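Local coordinates for glycogen synthase (Cyanobacterium sp. CLg1, PDB 6GNF), which belongs to the two-domain glycosyltransferases of the GT-B fold and holds adenosine-5'-diphosphate and a glycan in the model, at residues 32-37 / 99-104; 61-66 / 137-142; 231-236 / 476-481. All blocks are in the same frame, centred on the assembly; numbering follows the deposited sequence.

Interaction 1 (32-37 / 99-104); sequences APYSKT and VDHIWV. With GLC (alpha-D-glucopyranose), chain D.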
ATOM      1  N   ALA A  32      -3.687   1.340   9.764  1.00 48.59           N
ATOM      2  CA  ALA A  32      -4.360   0.120  10.192  1.00 49.86           C
ATOM      3  C   ALA A  32      -4.284   0.020  11.708  1.00 49.61           C
ATOM      4  O   ALA A  32      -3.333   0.506  12.311  1.00 49.51           O
ATOM      5  CB  ALA A  32      -3.713  -1.108   9.555  1.00 49.44           C
ATOM      6  N   PRO A  33      -5.293  -0.606  12.340  1.00 50.46           N
ATOM      7  CA  PRO A  33      -6.499  -1.183  11.751  1.00 51.08           C
ATOM      8  C   PRO A  33      -7.663  -0.189  11.649  1.00 50.73           C
ATOM      9  O   PRO A  33      -8.751  -0.550  11.253  1.00 53.35           O
ATOM     10  CB  PRO A  33      -6.840  -2.309  12.727  1.00 52.56           C
ATOM     11  CG  PRO A  33      -6.383  -1.789  14.056  1.00 52.02           C
ATOM     12  CD  PRO A  33      -5.245  -0.835  13.796  1.00 51.22           C
ATOM     13  N   TYR A  34      -7.410   1.086  11.896  1.00 50.59           N
ATOM     14  CA  TYR A  34      -8.476   2.085  11.952  1.00 51.26           C
ATOM     15  C   TYR A  34      -8.963   2.400  10.533  1.00 51.61           C
ATOM     16  O   TYR A  34     -10.159   2.482  10.261  1.00 51.80           O
ATOM     17  CB  TYR A  34      -7.928   3.366  12.575  1.00 52.05           C
ATOM     18  CG  TYR A  34      -7.346   3.204  13.966  1.00 54.38           C
ATOM     19  CD1 TYR A  34      -8.153   3.367  15.095  1.00 56.03           C
ATOM     20  CD2 TYR A  34      -5.993   2.908  14.161  1.00 53.30           C
ATOM     21  CE1 TYR A  34      -7.637   3.230  16.371  1.00 58.45           C
ATOM     22  CE2 TYR A  34      -5.469   2.767  15.432  1.00 55.75           C
ATOM     23  CZ  TYR A  34      -6.293   2.930  16.540  1.00 59.82           C
ATOM     24  OH  TYR A  34      -5.815   2.808  17.833  1.00 60.97           O
ATOM     25  N   SER A  35      -8.001   2.633   9.647  1.00 49.97           N
ATOM     26  CA  SER A  35      -8.286   2.954   8.270  1.00 52.68           C
ATOM     27  C   SER A  35      -7.282   2.224   7.374  1.00 53.73           C
ATOM     28  O   SER A  35      -6.082   2.245   7.645  1.00 55.17           O
ATOM     29  CB  SER A  35      -8.190   4.479   8.090  1.00 50.37           C
ATOM     30  OG  SER A  35      -6.937   4.988   8.511  1.00 46.91           O
ATOM     31  N   LYS A  36      -7.756   1.638   6.281  1.00 58.52           N
ATOM     32  CA  LYS A  36      -6.935   0.769   5.452  1.00 60.22           C
ATOM     33  C   LYS A  36      -7.688   0.381   4.193  1.00 61.27           C
ATOM     34  O   LYS A  36      -8.833  -0.041   4.268  1.00 66.90           O
ATOM     35  CB  LYS A  36      -6.603  -0.494   6.235  1.00 63.19           C
ATOM     36  CG  LYS A  36      -5.948  -1.626   5.426  1.00 67.45           C
ATOM     37  CD  LYS A  36      -5.093  -2.549   6.303  1.00 70.12           C
ATOM     38  CE  LYS A  36      -5.317  -4.040   6.053  1.00 74.39           C
ATOM     39  NZ  LYS A  36      -4.848  -4.494   4.716  1.00 76.63           N
ATOM     40  N   THR A  37      -7.034   0.546   3.046  1.00 59.55           N
ATOM     41  CA  THR A  37      -7.545   0.123   1.733  1.00 60.10           C
ATOM     42  C   THR A  37      -6.525  -0.849   1.108  1.00 57.92           C
ATOM     43  O   THR A  37      -6.711  -1.333  -0.010  1.00 59.63           O
ATOM     44  CB  THR A  37      -7.715   1.332   0.777  1.00 59.41           C
ATOM     45  OG1 THR A  37      -6.425   1.857   0.384  1.00 56.70           O
ATOM     46  CG2 THR A  37      -8.566   2.436   1.412  1.00 59.56           C
ATOM     47  N   VAL A  99       2.744   3.998  20.612  1.00 55.67           N
ATOM     48  CA  VAL A  99       2.585   4.960  19.517  1.00 52.45           C
ATOM     49  C   VAL A  99       1.342   5.833  19.716  1.00 51.68           C
ATOM     50  O   VAL A  99       0.256   5.309  20.014  1.00 48.85           O
ATOM     51  CB  VAL A  99       2.449   4.253  18.149  1.00 52.15           C
ATOM     52  CG1 VAL A  99       2.378   5.272  17.022  1.00 49.78           C
ATOM     53  CG2 VAL A  99       3.613   3.297  17.910  1.00 53.69           C
ATOM     54  N   ASP A 100       1.511   7.143  19.511  1.00 49.86           N
ATOM     55  CA  ASP A 100       0.408   8.101  19.526  1.00 50.19           C
ATOM     56  C   ASP A 100      -0.228   8.186  18.150  1.00 49.72           C
ATOM     57  O   ASP A 100       0.449   8.418  17.155  1.00 48.69           O
ATOM     58  CB  ASP A 100       0.903   9.493  19.909  1.00 50.36           C
ATOM     59  CG  ASP A 100       1.405   9.551  21.332  1.00 52.17           C
ATOM     60  OD1 ASP A 100       0.556   9.739  22.242  1.00 52.96           O
ATOM     61  OD2 ASP A 100       2.606   9.356  21.599  1.00 51.87           O
ATOM     62  N   HIS A 101      -1.547   8.028  18.101  1.00 50.40           N
ATOM     63  CA  HIS A 101      -2.293   8.210  16.867  1.00 49.48           C
ATOM     64  C   HIS A 101      -3.137   9.449  17.034  1.00 48.71           C
ATOM     65  O   HIS A 101      -3.935   9.556  17.966  1.00 50.11           O
ATOM     66  CB  HIS A 101      -3.167   6.994  16.593  1.00 50.19           C
ATOM     67  CG  HIS A 101      -2.395   5.719  16.535  1.00 50.91           C
ATOM     68  ND1 HIS A 101      -1.431   5.480  15.582  1.00 51.78           N
ATOM     69  CD2 HIS A 101      -2.427   4.624  17.324  1.00 54.03           C
ATOM     70  CE1 HIS A 101      -0.911   4.282  15.781  1.00 52.61           C
ATOM     71  NE2 HIS A 101      -1.496   3.743  16.831  1.00 52.98           N
ATOM     72  N   ILE A 102      -2.855  10.444  16.204  1.00 47.24           N
ATOM     73  CA  ILE A 102      -3.578  11.694  16.217  1.00 46.72           C
ATOM     74  C   ILE A 102      -4.506  11.694  15.016  1.00 45.71           C
ATOM     75  O   ILE A 102      -4.090  11.400  13.891  1.00 45.52           O
ATOM     76  CB  ILE A 102      -2.620  12.896  16.100  1.00 49.03           C
ATOM     77  CG1 ILE A 102      -1.467  12.788  17.113  1.00 48.43           C
ATOM     78  CG2 ILE A 102      -3.382  14.203  16.246  1.00 48.04           C
ATOM     79  CD1 ILE A 102      -1.913  12.603  18.530  1.00 53.01           C
ATOM     80  N   TRP A 103      -5.760  12.054  15.246  1.00 45.58           N
ATOM     81  CA  TRP A 103      -6.763  12.035  14.199  1.00 44.82           C
ATOM     82  C   TRP A 103      -7.321  13.427  13.979  1.00 45.55           C
ATOM     83  O   TRP A 103      -7.813  14.077  14.902  1.00 46.85           O
ATOM     84  CB  TRP A 103      -7.899  11.111  14.591  1.00 46.36           C
ATOM     85  CG  TRP A 103      -7.450   9.776  15.067  1.00 45.36           C
ATOM     86  CD1 TRP A 103      -7.465   9.327  16.346  1.00 45.67           C
ATOM     87  CD2 TRP A 103      -6.924   8.708  14.270  1.00 43.99           C
ATOM     88  NE1 TRP A 103      -6.992   8.041  16.403  1.00 45.16           N
ATOM     89  CE2 TRP A 103      -6.667   7.632  15.142  1.00 44.56           C
ATOM     90  CE3 TRP A 103      -6.672   8.548  12.907  1.00 41.29           C
ATOM     91  CZ2 TRP A 103      -6.146   6.423  14.707  1.00 44.80           C
ATOM     92  CZ3 TRP A 103      -6.148   7.329  12.463  1.00 42.32           C
ATOM     93  CH2 TRP A 103      -5.888   6.286  13.362  1.00 43.32           C
ATOM     94  N   VAL A 104      -7.258  13.877  12.734  1.00 45.00           N
ATOM     95  CA  VAL A 104      -7.711  15.202  12.368  1.00 44.54           C
ATOM     96  C   VAL A 104      -9.203  15.148  12.087  1.00 45.57           C
ATOM     97  O   VAL A 104      -9.642  14.479  11.159  1.00 45.83           O
ATOM     98  CB  VAL A 104      -6.959  15.710  11.126  1.00 43.73           C
ATOM     99  CG1 VAL A 104      -7.378  17.133  10.793  1.00 44.92           C
ATOM    100  CG2 VAL A 104      -5.459  15.637  11.356  1.00 42.28           C
TER
HETATM  101  C1  GLC D   2      -6.929   5.933  -4.861  1.00 63.66           C
HETATM  102  C2  GLC D   2      -5.875   6.767  -4.116  1.00 61.89           C
HETATM  103  C3  GLC D   2      -4.596   5.950  -3.956  1.00 61.77           C
HETATM  104  C4  GLC D   2      -4.906   4.630  -3.254  1.00 61.78           C
HETATM  105  C5  GLC D   2      -5.937   3.861  -4.091  1.00 61.14           C
HETATM  106  C6  GLC D   2      -6.284   2.471  -3.537  1.00 60.16           C
HETATM  107  O2  GLC D   2      -5.567   7.969  -4.830  1.00 56.57           O
HETATM  108  O3  GLC D   2      -3.600   6.673  -3.234  1.00 56.20           O
HETATM  109  O4  GLC D   2      -3.677   3.908  -3.115  1.00 59.14           O
HETATM  110  O5  GLC D   2      -7.123   4.665  -4.210  1.00 62.57           O
HETATM  111  O6  GLC D   2      -6.877   2.539  -2.230  1.00 61.92           O
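Tyr34 meets Trp103 and His101 in an aromatic cluster that fastens a loop of the N-terminal Rossmann-like domain to strand 99-105. The indole comes edge-to-face: the benzo edge of Trp103 points at one face of the phenol ring, with Trp103 CZ2 3.4 Å above the Tyr34 plane, over its centre. The two six-membered rings are turned by 57°, and Trp103 CH2 lies 3.5 Å from Tyr34 CG. His101, two residues earlier on the same side of the strand, meets the phenol obliquely, with its CD2 3.9 Å from Tyr34 OH; Tyr34 CE2 lies over one imidazole face and Val99 O over the opposite one. Tyr34 CG, anti to its own carbonyl carbon (chi1 -58°), carries the ring toward the strand. Aromatics suit these places because their rings pack against one another while keeping a polar atom for the second shell: Tyr34 OH bonds Asp70, His101 ND1 bonds Thr60, and Trp103 NE1 bonds Ser94. Tyr68 adds a further ring against Tyr34 and Trp103. Beyond it the loop runs into KTGGL, this protein's form of the K-X-G-G-L motif of starch and glycogen synthases, where Thr37 OG1, also hydrogen-bonded to Glu30, accepts a 2.7 Å hydrogen bond from O6 of the glucose.

Interaction 2 (61-66 / 137-142); sequences VAPRFD and AMLSQA. With SO4 (sulfate ion), chain G.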
ATOM      1  N   VAL A  61      -0.347  10.838  12.169  1.00 41.03           N
ATOM      2  CA  VAL A  61      -1.413  11.802  11.966  1.00 40.73           C
ATOM      3  C   VAL A  61      -2.175  11.404  10.726  1.00 40.99           C
ATOM      4  O   VAL A  61      -1.570  11.210   9.665  1.00 40.07           O
ATOM      5  CB  VAL A  61      -0.869  13.230  11.750  1.00 40.03           C
ATOM      6  CG1 VAL A  61      -2.019  14.214  11.611  1.00 40.73           C
ATOM      7  CG2 VAL A  61       0.043  13.635  12.893  1.00 39.82           C
ATOM      8  N   ALA A  62      -3.498  11.304  10.856  1.00 42.55           N
ATOM      9  CA  ALA A  62      -4.338  10.917   9.735  1.00 41.98           C
ATOM     10  C   ALA A  62      -5.739  11.452   9.954  1.00 42.25           C
ATOM     11  O   ALA A  62      -6.078  11.868  11.058  1.00 42.08           O
ATOM     12  CB  ALA A  62      -4.367   9.410   9.618  1.00 42.15           C
ATOM     13  N   PRO A  63      -6.577  11.430   8.911  1.00 43.24           N
ATOM     14  CA  PRO A  63      -7.943  11.942   9.083  1.00 43.62           C
ATOM     15  C   PRO A  63      -8.796  11.063   9.975  1.00 44.69           C
ATOM     16  O   PRO A  63      -8.620   9.846  10.002  1.00 47.83           O
ATOM     17  CB  PRO A  63      -8.506  11.933   7.657  1.00 44.15           C
ATOM     18  CG  PRO A  63      -7.301  11.969   6.775  1.00 44.03           C
ATOM     19  CD  PRO A  63      -6.272  11.155   7.495  1.00 43.86           C
ATOM     20  N   ARG A  64      -9.717  11.673  10.707  1.00 44.14           N
ATOM     21  CA  ARG A  64     -10.683  10.928  11.515  1.00 45.81           C
ATOM     22  C   ARG A  64     -11.893  10.572  10.648  1.00 47.02           C
ATOM     23  O   ARG A  64     -12.883  11.290  10.603  1.00 46.77           O
ATOM     24  CB  ARG A  64     -11.100  11.756  12.735  1.00 47.10           C
ATOM     25  CG  ARG A  64     -11.970  11.025  13.743  1.00 47.97           C
ATOM     26  CD  ARG A  64     -12.264  11.950  14.908  1.00 49.36           C
ATOM     27  NE  ARG A  64     -13.101  11.325  15.919  1.00 50.02           N
ATOM     28  CZ  ARG A  64     -14.333  11.695  16.250  1.00 50.76           C
ATOM     29  NH1 ARG A  64     -14.950  12.709  15.661  1.00 50.75           N
ATOM     30  NH2 ARG A  64     -14.961  11.025  17.199  1.00 52.25           N
ATOM     31  N   PHE A  65     -11.793   9.451   9.946  1.00 49.56           N
ATOM     32  CA  PHE A  65     -12.847   9.006   9.033  1.00 50.79           C
ATOM     33  C   PHE A  65     -14.016   8.403   9.774  1.00 53.39           C
ATOM     34  O   PHE A  65     -15.134   8.416   9.268  1.00 57.10           O
ATOM     35  CB  PHE A  65     -12.302   8.000   8.020  1.00 50.61           C
ATOM     36  CG  PHE A  65     -11.361   8.601   7.013  1.00 48.65           C
ATOM     37  CD1 PHE A  65     -11.794   9.607   6.155  1.00 50.27           C
ATOM     38  CD2 PHE A  65     -10.057   8.153   6.903  1.00 48.64           C
ATOM     39  CE1 PHE A  65     -10.932  10.160   5.222  1.00 49.06           C
ATOM     40  CE2 PHE A  65      -9.194   8.701   5.967  1.00 48.10           C
ATOM     41  CZ  PHE A  65      -9.637   9.705   5.128  1.00 48.37           C
ATOM     42  N   ASP A  66     -13.752   7.866  10.964  1.00 55.39           N
ATOM     43  CA  ASP A  66     -14.795   7.326  11.832  1.00 57.80           C
ATOM     44  C   ASP A  66     -14.582   7.755  13.270  1.00 56.04           C
ATOM     45  O   ASP A  66     -13.531   8.271  13.623  1.00 54.68           O
ATOM     46  CB  ASP A  66     -14.809   5.795  11.752  1.00 61.16           C
ATOM     47  CG  ASP A  66     -15.332   5.291  10.421  1.00 64.22           C
ATOM     48  OD1 ASP A  66     -16.565   5.099  10.345  1.00 69.90           O
ATOM     49  OD2 ASP A  66     -14.549   5.143   9.452  1.00 66.13           O
ATOM     50  N   ALA A 137      -4.845  18.744   1.075  1.00 43.81           N
ATOM     51  CA  ALA A 137      -4.098  19.945   1.438  1.00 44.21           C
ATOM     52  C   ALA A 137      -4.369  20.309   2.908  1.00 43.01           C
ATOM     53  O   ALA A 137      -3.459  20.703   3.639  1.00 44.40           O
ATOM     54  CB  ALA A 137      -4.462  21.108   0.533  1.00 45.75           C
ATOM     55  N   MET A 138      -5.622  20.195   3.332  1.00 43.14           N
ATOM     56  CA  MET A 138      -5.970  20.495   4.722  1.00 43.86           C
ATOM     57  C   MET A 138      -5.314  19.517   5.705  1.00 44.37           C
ATOM     58  O   MET A 138      -4.936  19.902   6.818  1.00 44.38           O
ATOM     59  CB  MET A 138      -7.484  20.496   4.910  1.00 45.43           C
ATOM     60  CG  MET A 138      -7.924  20.933   6.311  1.00 46.40           C
ATOM     61  SD  MET A 138      -9.699  21.180   6.457  1.00 48.86           S
ATOM     62  CE  MET A 138     -10.229  19.470   6.464  1.00 47.63           C
ATOM     63  N   LEU A 139      -5.213  18.248   5.318  1.00 44.43           N
ATOM     64  CA  LEU A 139      -4.519  17.262   6.144  1.00 43.59           C
ATOM     65  C   LEU A 139      -3.061  17.642   6.382  1.00 43.46           C
ATOM     66  O   LEU A 139      -2.581  17.539   7.507  1.00 44.21           O
ATOM     67  CB  LEU A 139      -4.590  15.870   5.506  1.00 43.34           C
ATOM     68  CG  LEU A 139      -3.770  14.764   6.171  1.00 43.12           C
ATOM     69  CD1 LEU A 139      -4.163  14.587   7.627  1.00 42.41           C
ATOM     70  CD2 LEU A 139      -3.939  13.452   5.417  1.00 45.66           C
ATOM     71  N   SER A 140      -2.369  18.083   5.329  1.00 43.13           N
ATOM     72  CA  SER A 140      -0.954  18.443   5.440  1.00 44.25           C
ATOM     73  C   SER A 140      -0.754  19.643   6.360  1.00 43.35           C
ATOM     74  O   SER A 140       0.172  19.664   7.149  1.00 43.59           O
ATOM     75  CB  SER A 140      -0.359  18.716   4.064  1.00 45.91           C
ATOM     76  OG  SER A 140      -0.442  17.533   3.288  1.00 45.57           O
ATOM     77  N   GLN A 141      -1.627  20.637   6.245  1.00 44.31           N
ATOM     78  CA  GLN A 141      -1.597  21.800   7.130  1.00 45.52           C
ATOM     79  C   GLN A 141      -1.882  21.422   8.571  1.00 44.12           C
ATOM     80  O   GLN A 141      -1.254  21.942   9.487  1.00 44.11           O
ATOM     81  CB  GLN A 141      -2.641  22.836   6.707  1.00 49.41           C
ATOM     82  CG  GLN A 141      -2.378  23.478   5.363  1.00 50.17           C
ATOM     83  CD  GLN A 141      -3.552  24.310   4.894  1.00 52.43           C
ATOM     84  OE1 GLN A 141      -4.172  25.037   5.673  1.00 56.73           O
ATOM     85  NE2 GLN A 141      -3.876  24.202   3.617  1.00 55.34           N
ATOM     86  N   ALA A 142      -2.884  20.575   8.777  1.00 42.50           N
ATOM     87  CA  ALA A 142      -3.274  20.196  10.129  1.00 43.58           C
ATOM     88  C   ALA A 142      -2.185  19.393  10.830  1.00 43.80           C
ATOM     89  O   ALA A 142      -2.037  19.522  12.050  1.00 45.32           O
ATOM     90  CB  ALA A 142      -4.576  19.406  10.104  1.00 43.70           C
TER
HETATM   91  S   SO4 G 603     -17.970  13.712  18.043  1.00 88.15           S
HETATM   92  O1  SO4 G 603     -17.659  15.068  18.566  1.00 82.30           O
HETATM   93  O2  SO4 G 603     -17.736  13.617  16.580  1.00 84.06           O
HETATM   94  O3  SO4 G 603     -19.401  13.441  18.304  1.00 94.98           O
HETATM   95  O4  SO4 G 603     -17.139  12.706  18.743  1.00 86.02           O
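Pro63 and Leu139 pack with their side chains at about a right angle, the leucine fork lying over one face of the proline ring, near CG and CD. Both branches take part: Leu139 CD2 lies 3.9 Å from Pro63 CD, and Leu139 CD1 is 4.0 Å from the same atom. CD1 also reaches the backbone at Ala62 C, 4.2 Å away. The fork faces the strand because a chi1 of 173° sets Leu139 CG anti to the backbone N, which carries the methyls away from the helix. A branched apolar chain suits a helix position facing a strand end, and the rigid proline ring offers it a compact hydrocarbon surface. The opposite face is used too, Pro63 CB lying 3.5 Å above the plane of the Phe65 ring, toward its rim. Between these two residues Arg64 centres an inverse gamma turn and extends its chain away from the helix. Its guanidinium meets a sulfate, probably from the crystallisation liquor, through NH1 to O2 (3.1 Å, nearly straight at 175°) and NH2 to O4 (3.2 Å, more bent). Asp105 forms a salt bridge with Arg64, Phe92 a cation-pi contact, and Arg90 also binds the sulfate. Helix 132-144 thus packs on the end of strand 57-63 in the Rossmann-like domain, with Tyr109 of helix 107-110 touching both Pro63 and Leu139, and helix 177-186 lying against Ala137, Ser140 and Gln141.

Interaction 3 (231-236 / 476-481); sequences TQFAPP and PKIPGV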
ATOM      1  N   THR A 231       2.052  16.398 -19.576  1.00 72.08           N
ATOM      2  CA  THR A 231       1.814  14.999 -19.915  1.00 74.68           C
ATOM      3  C   THR A 231       0.606  14.838 -20.821  1.00 80.85           C
ATOM      4  O   THR A 231      -0.172  15.781 -20.992  1.00 81.71           O
ATOM      5  CB  THR A 231       1.584  14.155 -18.648  1.00 72.66           C
ATOM      6  OG1 THR A 231       1.389  12.778 -18.988  1.00 72.52           O
ATOM      7  CG2 THR A 231       0.362  14.647 -17.872  1.00 71.60           C
ATOM      8  N   GLN A 232       0.441  13.626 -21.348  1.00 84.75           N
ATOM      9  CA  GLN A 232      -0.726  13.257 -22.149  1.00 89.56           C
ATOM     10  C   GLN A 232      -1.761  12.467 -21.338  1.00 89.32           C
ATOM     11  O   GLN A 232      -2.840  12.179 -21.840  1.00 92.85           O
ATOM     12  CB  GLN A 232      -0.285  12.430 -23.351  1.00 93.14           C
ATOM     13  CG  GLN A 232       0.650  13.168 -24.287  1.00 96.56           C
ATOM     14  CD  GLN A 232       1.016  12.330 -25.499  1.00101.44           C
ATOM     15  OE1 GLN A 232       1.295  11.134 -25.376  1.00 98.95           O
ATOM     16  NE2 GLN A 232       0.984  12.942 -26.680  1.00107.10           N
ATOM     17  N   PHE A 233      -1.453  12.171 -20.077  1.00 87.42           N
ATOM     18  CA  PHE A 233      -2.255  11.255 -19.267  1.00 88.70           C
ATOM     19  C   PHE A 233      -2.771  11.905 -17.965  1.00 88.42           C
ATOM     20  O   PHE A 233      -2.090  11.865 -16.935  1.00 83.73           O
ATOM     21  CB  PHE A 233      -1.431   9.995 -18.956  1.00 89.97           C
ATOM     22  CG  PHE A 233      -0.751   9.387 -20.164  1.00 92.95           C
ATOM     23  CD1 PHE A 233      -1.496   8.775 -21.173  1.00 95.72           C
ATOM     24  CD2 PHE A 233       0.637   9.420 -20.293  1.00 93.16           C
ATOM     25  CE1 PHE A 233      -0.869   8.225 -22.283  1.00 97.29           C
ATOM     26  CE2 PHE A 233       1.265   8.862 -21.400  1.00 94.73           C
ATOM     27  CZ  PHE A 233       0.511   8.259 -22.396  1.00 96.64           C
ATOM     28  N   ALA A 234      -3.966  12.497 -18.018  1.00 91.56           N
ATOM     29  CA  ALA A 234      -4.609  13.062 -16.820  1.00 91.88           C
ATOM     30  C   ALA A 234      -5.532  12.028 -16.177  1.00 91.37           C
ATOM     31  O   ALA A 234      -5.997  11.108 -16.855  1.00 91.60           O
ATOM     32  CB  ALA A 234      -5.397  14.315 -17.177  1.00 92.89           C
ATOM     33  N   PRO A 235      -5.808  12.170 -14.869  1.00 90.33           N
ATOM     34  CA  PRO A 235      -6.847  11.325 -14.284  1.00 89.84           C
ATOM     35  C   PRO A 235      -8.222  11.733 -14.807  1.00 93.23           C
ATOM     36  O   PRO A 235      -8.339  12.770 -15.476  1.00 94.61           O
ATOM     37  CB  PRO A 235      -6.740  11.603 -12.774  1.00 87.22           C
ATOM     38  CG  PRO A 235      -5.418  12.260 -12.576  1.00 85.82           C
ATOM     39  CD  PRO A 235      -5.153  13.009 -13.851  1.00 89.42           C
ATOM     40  N   PRO A 236      -9.260  10.930 -14.505  1.00 93.65           N
ATOM     41  CA  PRO A 236     -10.621  11.303 -14.908  1.00 95.05           C
ATOM     42  C   PRO A 236     -11.004  12.676 -14.354  1.00 94.76           C
ATOM     43  O   PRO A 236     -10.522  13.062 -13.281  1.00 91.48           O
ATOM     44  CB  PRO A 236     -11.497  10.207 -14.286  1.00 94.48           C
ATOM     45  CG  PRO A 236     -10.579   9.069 -14.004  1.00 92.74           C
ATOM     46  CD  PRO A 236      -9.222   9.655 -13.763  1.00 91.91           C
ATOM     47  N   PRO A 476      -0.556  -2.345 -20.252  1.00 91.70           N
ATOM     48  CA  PRO A 476      -1.282  -1.775 -21.394  1.00 98.44           C
ATOM     49  C   PRO A 476      -0.398  -0.782 -22.154  1.00103.76           C
ATOM     50  O   PRO A 476       0.441  -0.134 -21.529  1.00104.88           O
ATOM     51  CB  PRO A 476      -2.473  -1.049 -20.739  1.00 96.16           C
ATOM     52  CG  PRO A 476      -2.540  -1.541 -19.329  1.00 91.95           C
ATOM     53  CD  PRO A 476      -1.146  -1.940 -18.965  1.00 89.92           C
ATOM     54  N   LYS A 477      -0.577  -0.648 -23.470  1.00111.52           N
ATOM     55  CA  LYS A 477       0.283   0.254 -24.259  1.00115.68           C
ATOM     56  C   LYS A 477       0.241   1.707 -23.781  1.00118.64           C
ATOM     57  O   LYS A 477       1.221   2.429 -23.956  1.00121.06           O
ATOM     58  CB  LYS A 477      -0.042   0.172 -25.757  1.00120.34           C
ATOM     59  CG  LYS A 477       0.478  -1.108 -26.388  1.00123.33           C
ATOM     60  CD  LYS A 477       0.263  -1.257 -27.883  1.00131.14           C
ATOM     61  CE  LYS A 477       1.305  -0.558 -28.738  1.00135.49           C
ATOM     62  NZ  LYS A 477       2.723  -0.934 -28.492  1.00136.98           N
ATOM     63  N   ILE A 478      -0.896   2.141 -23.232  1.00123.34           N
ATOM     64  CA  ILE A 478      -0.979   3.400 -22.469  1.00125.91           C
ATOM     65  C   ILE A 478      -1.891   3.210 -21.258  1.00126.28           C
ATOM     66  O   ILE A 478      -2.765   2.342 -21.278  1.00128.80           O
ATOM     67  CB  ILE A 478      -1.517   4.579 -23.311  1.00133.80           C
ATOM     68  CG1 ILE A 478      -2.890   4.251 -23.914  1.00139.81           C
ATOM     69  CG2 ILE A 478      -0.523   4.959 -24.404  1.00136.06           C
ATOM     70  CD1 ILE A 478      -3.717   5.468 -24.267  1.00141.35           C
ATOM     71  N   PRO A 479      -1.695   4.014 -20.197  1.00126.52           N
ATOM     72  CA  PRO A 479      -2.613   3.918 -19.054  1.00126.44           C
ATOM     73  C   PRO A 479      -4.045   4.256 -19.458  1.00129.05           C
ATOM     74  O   PRO A 479      -4.256   4.850 -20.523  1.00131.62           O
ATOM     75  CB  PRO A 479      -2.060   4.950 -18.058  1.00123.86           C
ATOM     76  CG  PRO A 479      -1.208   5.864 -18.867  1.00124.77           C
ATOM     77  CD  PRO A 479      -0.651   5.031 -19.983  1.00125.25           C
ATOM     78  N   GLY A 480      -5.017   3.853 -18.647  1.00127.22           N
ATOM     79  CA  GLY A 480      -6.426   4.082 -18.962  1.00126.95           C
ATOM     80  C   GLY A 480      -6.954   3.084 -19.971  1.00128.10           C
ATOM     81  O   GLY A 480      -7.938   2.395 -19.697  1.00127.66           O
ATOM     82  N   VAL A 481      -6.309   3.006 -21.141  1.00129.47           N
ATOM     83  CA  VAL A 481      -6.618   1.986 -22.153  1.00130.09           C
ATOM     84  C   VAL A 481      -6.708   0.610 -21.509  1.00130.14           C
ATOM     85  O   VAL A 481      -5.776   0.160 -20.836  1.00130.12           O
ATOM     86  CB  VAL A 481      -5.583   1.978 -23.320  1.00129.72           C
ATOM     87  CG1 VAL A 481      -5.263   0.575 -23.835  1.00130.51           C
ATOM     88  CG2 VAL A 481      -6.073   2.853 -24.467  1.00130.01           C
TER
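Phe233 and Pro479 bring the two backbones to within 7.3 Å, measured between their CA atoms, where a short strand just past a corner in the chain faces an irregular loop. The contact is a CH-pi interaction: Pro479 CG sits over one face of the Phe233 ring, 4.0 Å from its centroid and 22° off the normal, displaced toward the CD1 side. With Phe233 CG anti to the carbonyl carbon (chi1 -48°), the ring leans toward the loop. Gln232 CB lies over the opposite face, so the ring is sandwiched between two aliphatic groups. Ile478 approaches obliquely, its CB 3.8 Å from Phe233 CE1 and its CG2 branch 4.0 Å from Phe233 CZ. A flat ring suits this place since it can offer a face to the proline and its far end to the isoleucine at once. The backbone there is tied by an ST turn, Thr231 OG1 accepting from Phe233 N at 3.1 Å; that hydroxyl also bonds Glu288. The contact lies at the surface, joining strand 233-234, antiparallel to strand 246-248, to the loop that follows strand 468-469 of the second Rossmann-like sheet and precedes helix 485-503; Thr247 of strand 246-248 touches both Phe233 and Ile478.

How the interactions relate
Interactions 1 and 2 are neighbours in the large mixed sheet, their centres 11 Å apart, because strands 99-105 and 57-63 run side by side. Val104 stitches them together: its N lies 2.9 Å from Ala62 O and its O 2.8 Å from Arg64 N, both probable hydrogen bonds. Interaction 3 stands apart, with its centre 32 Å from that of interaction 1 and 29 Å from that of interaction 2, and it links this first half of the chain to the second sheet. Interactions 1 and 3 both come near bound ligands: segment 32-37 supplies Lys36 to the ADP pocket and Thr37 to the glycan pocket, while the Pro479 side chain is about 9 Å from a bound beta-D-glucopyranose.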